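Local atomic coordinates of nitrosopumilus output domain-containing protein (Pyrococcus horikoshii, PDB entry 2P9X), a protein that is of unknown function but binds zinc ions and probably serves as an all-helical output domain of the NitrOD5 family. Residues S61-L64 with L65-I69; Q47-K50 with E51-K55. All coordinates share one frame; numbering follows the deposited sequence.

Contact 1. Residues S61-L64 with L65-I69; sequences SARL and LEMVI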
ATOM      1  N   SER A  61      -6.892   0.365  -0.739  1.00 21.12           N
ATOM      2  CA  SER A  61      -6.577   0.493  -2.153  1.00 22.40           C
ATOM      3  C   SER A  61      -7.461  -0.412  -3.005  1.00 20.91           C
ATOM      4  O   SER A  61      -7.899  -0.015  -4.086  1.00 22.21           O
ATOM      5  CB  SER A  61      -5.100   0.164  -2.389  1.00 23.28           C
ATOM      6  OG  SER A  61      -4.770   0.376  -3.753  1.00 31.38           O
ATOM      7  N   ALA A  62      -7.730  -1.621  -2.519  1.00 20.51           N
ATOM      8  CA  ALA A  62      -8.571  -2.564  -3.256  1.00 21.25           C
ATOM      9  C   ALA A  62      -9.970  -1.987  -3.403  1.00 20.93           C
ATOM     10  O   ALA A  62     -10.591  -2.099  -4.464  1.00 21.10           O
ATOM     11  CB  ALA A  62      -8.636  -3.909  -2.528  1.00 21.90           C
ATOM     12  N   ARG A  63     -10.466  -1.371  -2.337  1.00 20.81           N
ATOM     13  CA  ARG A  63     -11.797  -0.770  -2.373  1.00 21.21           C
ATOM     14  C   ARG A  63     -11.852   0.360  -3.397  1.00 21.48           C
ATOM     15  O   ARG A  63     -12.815   0.464  -4.156  1.00 21.08           O
ATOM     16  CB  ARG A  63     -12.185  -0.242  -0.989  1.00 23.50           C
ATOM     17  CG  ARG A  63     -12.894  -1.279  -0.123  1.00 25.45           C
ATOM     18  CD  ARG A  63     -14.278  -1.581  -0.687  1.00 27.51           C
ATOM     19  NE  ARG A  63     -15.159  -0.422  -0.563  1.00 28.29           N
ATOM     20  CZ  ARG A  63     -16.106  -0.098  -1.435  1.00 28.33           C
ATOM     21  NH1 ARG A  63     -16.311  -0.844  -2.517  1.00 29.28           N
ATOM     22  NH2 ARG A  63     -16.855   0.972  -1.223  1.00 28.02           N
ATOM     23  N   LEU A  64     -10.816   1.199  -3.414  1.00 20.22           N
ATOM     24  CA  LEU A  64     -10.748   2.310  -4.358  1.00 20.56           C
ATOM     25  C   LEU A  64     -10.789   1.779  -5.792  1.00 21.00           C
ATOM     26  O   LEU A  64     -11.506   2.320  -6.633  1.00 21.22           O
ATOM     27  CB  LEU A  64      -9.475   3.139  -4.120  1.00 19.78           C
ATOM     28  CG  LEU A  64      -9.488   4.030  -2.866  1.00 19.85           C
ATOM     29  CD1 LEU A  64      -8.105   4.607  -2.606  1.00 22.18           C
ATOM     30  CD2 LEU A  64     -10.496   5.164  -3.062  1.00 20.39           C
ATOM     31  N   LEU A  65     -10.031   0.720  -6.072  1.00 20.22           N
ATOM     32  CA  LEU A  65     -10.028   0.139  -7.413  1.00 20.16           C
ATOM     33  C   LEU A  65     -11.421  -0.396  -7.749  1.00 20.14           C
ATOM     34  O   LEU A  65     -11.917  -0.219  -8.864  1.00 20.37           O
ATOM     35  CB  LEU A  65      -9.001  -0.996  -7.510  1.00 20.67           C
ATOM     36  CG  LEU A  65      -8.964  -1.708  -8.867  1.00 21.70           C
ATOM     37  CD1 LEU A  65      -8.580  -0.723  -9.968  1.00 22.21           C
ATOM     38  CD2 LEU A  65      -7.970  -2.861  -8.806  1.00 23.37           C
ATOM     39  N   GLU A  66     -12.056  -1.041  -6.776  1.00 20.01           N
ATOM     40  CA  GLU A  66     -13.396  -1.584  -6.980  1.00 20.02           C
ATOM     41  C   GLU A  66     -14.345  -0.452  -7.373  1.00 21.17           C
ATOM     42  O   GLU A  66     -15.092  -0.564  -8.345  1.00 21.61           O
ATOM     43  CB  GLU A  66     -13.890  -2.262  -5.699  1.00 22.44           C
ATOM     44  CG  GLU A  66     -15.199  -3.023  -5.854  1.00 23.49           C
ATOM     45  CD  GLU A  66     -15.627  -3.729  -4.575  1.00 25.79           C
ATOM     46  OE1 GLU A  66     -15.478  -3.146  -3.477  1.00 28.62           O
ATOM     47  OE2 GLU A  66     -16.126  -4.868  -4.664  1.00 27.76           O
ATOM     48  N   MET A  67     -14.303   0.644  -6.622  1.00 21.18           N
ATOM     49  CA  MET A  67     -15.166   1.787  -6.906  1.00 22.02           C
ATOM     50  C   MET A  67     -14.915   2.334  -8.306  1.00 21.98           C
ATOM     51  O   MET A  67     -15.858   2.660  -9.033  1.00 24.89           O
ATOM     52  CB  MET A  67     -14.934   2.880  -5.864  1.00 22.77           C
ATOM     53  CG  MET A  67     -15.521   2.523  -4.511  1.00 24.59           C
ATOM     54  SD  MET A  67     -14.911   3.563  -3.176  1.00 22.40           S
ATOM     55  CE  MET A  67     -15.740   5.106  -3.556  1.00 26.44           C
ATOM     56  N   VAL A  68     -13.646   2.434  -8.683  1.00 20.85           N
ATOM     57  CA  VAL A  68     -13.286   2.931  -9.998  1.00 21.41           C
ATOM     58  C   VAL A  68     -13.779   1.987 -11.098  1.00 21.72           C
ATOM     59  O   VAL A  68     -14.314   2.438 -12.109  1.00 24.05           O
ATOM     60  CB  VAL A  68     -11.760   3.130 -10.107  1.00 22.45           C
ATOM     61  CG1 VAL A  68     -11.367   3.383 -11.547  1.00 24.82           C
ATOM     62  CG2 VAL A  68     -11.335   4.312  -9.236  1.00 22.38           C
ATOM     63  N   ILE A  69     -13.629   0.680 -10.897  1.00 21.54           N
ATOM     64  CA  ILE A  69     -14.082  -0.279 -11.900  1.00 21.67           C
ATOM     65  C   ILE A  69     -15.592  -0.187 -12.106  1.00 23.28           C
ATOM     66  O   ILE A  69     -16.075  -0.172 -13.240  1.00 23.52           O
ATOM     67  CB  ILE A  69     -13.721  -1.736 -11.504  1.00 20.93           C
ATOM     68  CG1 ILE A  69     -12.204  -1.927 -11.566  1.00 21.44           C
ATOM     69  CG2 ILE A  69     -14.426  -2.726 -12.437  1.00 21.40           C
ATOM     70  CD1 ILE A  69     -11.728  -3.251 -10.982  1.00 20.44           C
TER
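Arg63 curls through bends at chi2 and chi3, which carries its guanidinium forward along the helix to meet Glu66, whose chain runs extended from a CG set anti to the backbone N (chi1 -172°). The two make an i to i+3 salt bridge: Arg63 NH1 donates to Glu66 OE1 at 2.6 Å. The oxygen lies practically in the guanidinium plane, at its edge, yet the nitrogen comes at OE1 from above the carboxylate plane, the two planes being 71° apart. Over one face of the guanidinium sits the thioether of Met67, its SD 3.8 Å from Arg63 NH2. Beneath the side chains the helix keeps its regular i to i+4 ladder, for example Met67 N to Arg63 O at 2.9 Å. Arg63 also reaches another chain, NE and NH2 donating to the backbone oxygens of Val19 and Glu18 of the second subunit. A leucine in place of Arg63 would probably leave Glu66 OE1 without its charged mate and those two carbonyls without their donors. Helix 59-76 turns Leu64, Met67 and Val68 to the second subunit, where Ser61 OG is hydrogen-bonded to its own counterpart, while Ala62 and Leu65 pack on helix 46-57, Leu65 and Ile69 on helix 3-19, and Glu66 and Ile69 on helix 86-97.

Contact 2. Residues Q47-K50 with E51-K55; sequences QKFK and EAVSK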
ATOM      1  N   GLN A  47     -14.622 -12.377  -6.205  1.00 24.85           N
ATOM      2  CA  GLN A  47     -14.206 -12.389  -4.810  1.00 25.23           C
ATOM      3  C   GLN A  47     -12.704 -12.671  -4.694  1.00 24.78           C
ATOM      4  O   GLN A  47     -12.005 -12.025  -3.911  1.00 25.27           O
ATOM      5  CB  GLN A  47     -15.000 -13.434  -4.014  1.00 28.73           C
ATOM      6  CG  GLN A  47     -14.510 -13.603  -2.579  1.00 33.70           C
ATOM      7  CD  GLN A  47     -15.387 -14.524  -1.746  1.00 37.68           C
ATOM      8  OE1 GLN A  47     -15.005 -14.931  -0.647  1.00 41.00           O
ATOM      9  NE2 GLN A  47     -16.572 -14.846  -2.256  1.00 38.89           N
ATOM     10  N   LYS A  48     -12.210 -13.626  -5.475  1.00 23.57           N
ATOM     11  CA  LYS A  48     -10.791 -13.971  -5.441  1.00 24.75           C
ATOM     12  C   LYS A  48      -9.953 -12.814  -5.988  1.00 24.32           C
ATOM     13  O   LYS A  48      -8.864 -12.532  -5.488  1.00 23.15           O
ATOM     14  CB  LYS A  48     -10.532 -15.240  -6.257  1.00 28.23           C
ATOM     15  CG  LYS A  48      -9.109 -15.768  -6.149  1.00 32.65           C
ATOM     16  CD  LYS A  48      -8.972 -17.158  -6.753  1.00 37.80           C
ATOM     17  CE  LYS A  48      -9.829 -18.171  -6.006  1.00 41.94           C
ATOM     18  NZ  LYS A  48      -9.481 -18.241  -4.558  1.00 43.75           N
ATOM     19  N   PHE A  49     -10.468 -12.144  -7.014  1.00 22.57           N
ATOM     20  CA  PHE A  49      -9.760 -11.015  -7.608  1.00 22.31           C
ATOM     21  C   PHE A  49      -9.648  -9.904  -6.561  1.00 22.62           C
ATOM     22  O   PHE A  49      -8.578  -9.316  -6.373  1.00 21.43           O
ATOM     23  CB  PHE A  49     -10.516 -10.520  -8.855  1.00 20.80           C
ATOM     24  CG  PHE A  49      -9.942  -9.267  -9.465  1.00 19.66           C
ATOM     25  CD1 PHE A  49      -8.911  -9.344 -10.398  1.00 20.11           C
ATOM     26  CD2 PHE A  49     -10.422  -8.013  -9.103  1.00 19.06           C
ATOM     27  CE1 PHE A  49      -8.367  -8.189 -10.961  1.00 20.95           C
ATOM     28  CE2 PHE A  49      -9.886  -6.846  -9.663  1.00 19.80           C
ATOM     29  CZ  PHE A  49      -8.857  -6.938 -10.592  1.00 21.16           C
ATOM     30  N   LYS A  50     -10.750  -9.623  -5.868  1.00 21.82           N
ATOM     31  CA  LYS A  50     -10.742  -8.588  -4.843  1.00 24.35           C
ATOM     32  C   LYS A  50      -9.746  -8.943  -3.746  1.00 24.23           C
ATOM     33  O   LYS A  50      -8.980  -8.092  -3.291  1.00 24.25           O
ATOM     34  CB  LYS A  50     -12.143  -8.418  -4.251  1.00 26.32           C
ATOM     35  CG  LYS A  50     -13.039  -7.536  -5.105  1.00 28.32           C
ATOM     36  CD  LYS A  50     -14.460  -7.457  -4.554  1.00 31.64           C
ATOM     37  CE  LYS A  50     -14.481  -7.375  -3.040  1.00 32.90           C
ATOM     38  NZ  LYS A  50     -15.608  -6.533  -2.543  1.00 37.23           N
ATOM     39  N   GLU A  51      -9.757 -10.205  -3.333  1.00 24.19           N
ATOM     40  CA  GLU A  51      -8.847 -10.680  -2.298  1.00 26.10           C
ATOM     41  C   GLU A  51      -7.399 -10.481  -2.748  1.00 24.00           C
ATOM     42  O   GLU A  51      -6.560 -10.035  -1.969  1.00 23.89           O
ATOM     43  CB  GLU A  51      -9.095 -12.169  -2.018  1.00 30.04           C
ATOM     44  CG  GLU A  51      -8.108 -12.791  -1.037  1.00 39.22           C
ATOM     45  CD  GLU A  51      -8.262 -14.303  -0.914  1.00 43.80           C
ATOM     46  OE1 GLU A  51      -9.147 -14.876  -1.588  1.00 47.15           O
ATOM     47  OE2 GLU A  51      -7.491 -14.917  -0.144  1.00 47.49           O
ATOM     48  N   ALA A  52      -7.120 -10.806  -4.010  1.00 21.84           N
ATOM     49  CA  ALA A  52      -5.770 -10.673  -4.554  1.00 20.89           C
ATOM     50  C   ALA A  52      -5.281  -9.232  -4.576  1.00 20.04           C
ATOM     51  O   ALA A  52      -4.136  -8.960  -4.240  1.00 19.61           O
ATOM     52  CB  ALA A  52      -5.704 -11.261  -5.967  1.00 20.56           C
ATOM     53  N   VAL A  53      -6.137  -8.301  -4.991  1.00 20.12           N
ATOM     54  CA  VAL A  53      -5.735  -6.903  -5.022  1.00 20.78           C
ATOM     55  C   VAL A  53      -5.499  -6.406  -3.594  1.00 20.75           C
ATOM     56  O   VAL A  53      -4.598  -5.604  -3.346  1.00 22.29           O
ATOM     57  CB  VAL A  53      -6.812  -6.026  -5.702  1.00 19.56           C
ATOM     58  CG1 VAL A  53      -6.364  -4.571  -5.730  1.00 21.81           C
ATOM     59  CG2 VAL A  53      -7.074  -6.543  -7.107  1.00 21.44           C
ATOM     60  N   SER A  54      -6.313  -6.880  -2.654  1.00 20.70           N
ATOM     61  CA  SER A  54      -6.159  -6.478  -1.261  1.00 21.75           C
ATOM     62  C   SER A  54      -4.808  -6.968  -0.740  1.00 22.39           C
ATOM     63  O   SER A  54      -4.160  -6.288   0.048  1.00 22.20           O
ATOM     64  CB  SER A  54      -7.286  -7.059  -0.399  1.00 23.82           C
ATOM     65  OG  SER A  54      -7.208  -6.555   0.928  1.00 30.56           O
ATOM     66  N   LYS A  55      -4.376  -8.142  -1.190  1.00 22.18           N
ATOM     67  CA  LYS A  55      -3.083  -8.664  -0.746  1.00 23.51           C
ATOM     68  C   LYS A  55      -1.926  -7.857  -1.330  1.00 23.00           C
ATOM     69  O   LYS A  55      -0.849  -7.787  -0.748  1.00 22.98           O
ATOM     70  CB  LYS A  55      -2.942 -10.139  -1.119  1.00 26.47           C
ATOM     71  CG  LYS A  55      -3.603 -11.059  -0.108  1.00 30.98           C
ATOM     72  CD  LYS A  55      -3.747 -12.473  -0.623  1.00 34.68           C
ATOM     73  CE  LYS A  55      -4.442 -13.344   0.415  1.00 38.22           C
ATOM     74  NZ  LYS A  55      -4.687 -14.720  -0.094  1.00 41.95           N
TER
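Helix 46-57 is amphipathic here, and Phe49 and Val53, one turn apart, form a step of its inward face. Val53 CG2 rests over one face of the Phe49 ring in a CH-pi contact, 4.0 Å from the ring centroid and displaced toward the rim; its closest ring atom is Phe49 CE2 at 3.8 Å. The ring gets there because Phe49 CG stands anti to the backbone N (chi1 174°), while Val53 puts CG2 beside its own N, facing back down the helix. That methyl also lies against the backbone, 3.2 Å from Phe49 O, the same oxygen that accepts the Val53 N-H at 3.0 Å. In this all-helical fold Phe49 packs against Leu31 of helix 23-35, Leu41 and Ala42 of helix 41-44, and Leu86 of helix 86-97, with Ala52 meeting Leu31 and Leu35 alongside. The charged residues leave from other sides of the helix. Lys55 NZ donates to Glu51 OE2 at 2.8 Å, in an i to i+4 salt bridge in which the ammonium stands above the carboxylate plane. Lys48 NZ is a looser neighbour, 4.5 Å from Glu51 OE1 and beyond salt-bridge range.

Contact 2 lies on helix 46-57 and contact 1 on helix 59-76, the next in the chain; their centres are about 11 Å apart, and they touch. Leu65 CD2 meets Val53 CG1 at 3.9 Å, and Ala62 lies against Val53 and the backbone of Ser54. One ionic link spans them: Lys50 NZ bridges to Glu66 OE2 at 2.7 Å, and that oxygen also accepts the Leu86 N-H at the start of helix 86-97. Contact 1 is the more buried; the arginine of its ion pair also bonds to the second subunit, while the glutamate faces its own chain. Contact 2 is partly buried, splitting its chemistry between an aromatic-aliphatic inner face and lysine-glutamate pairing on its more exposed side.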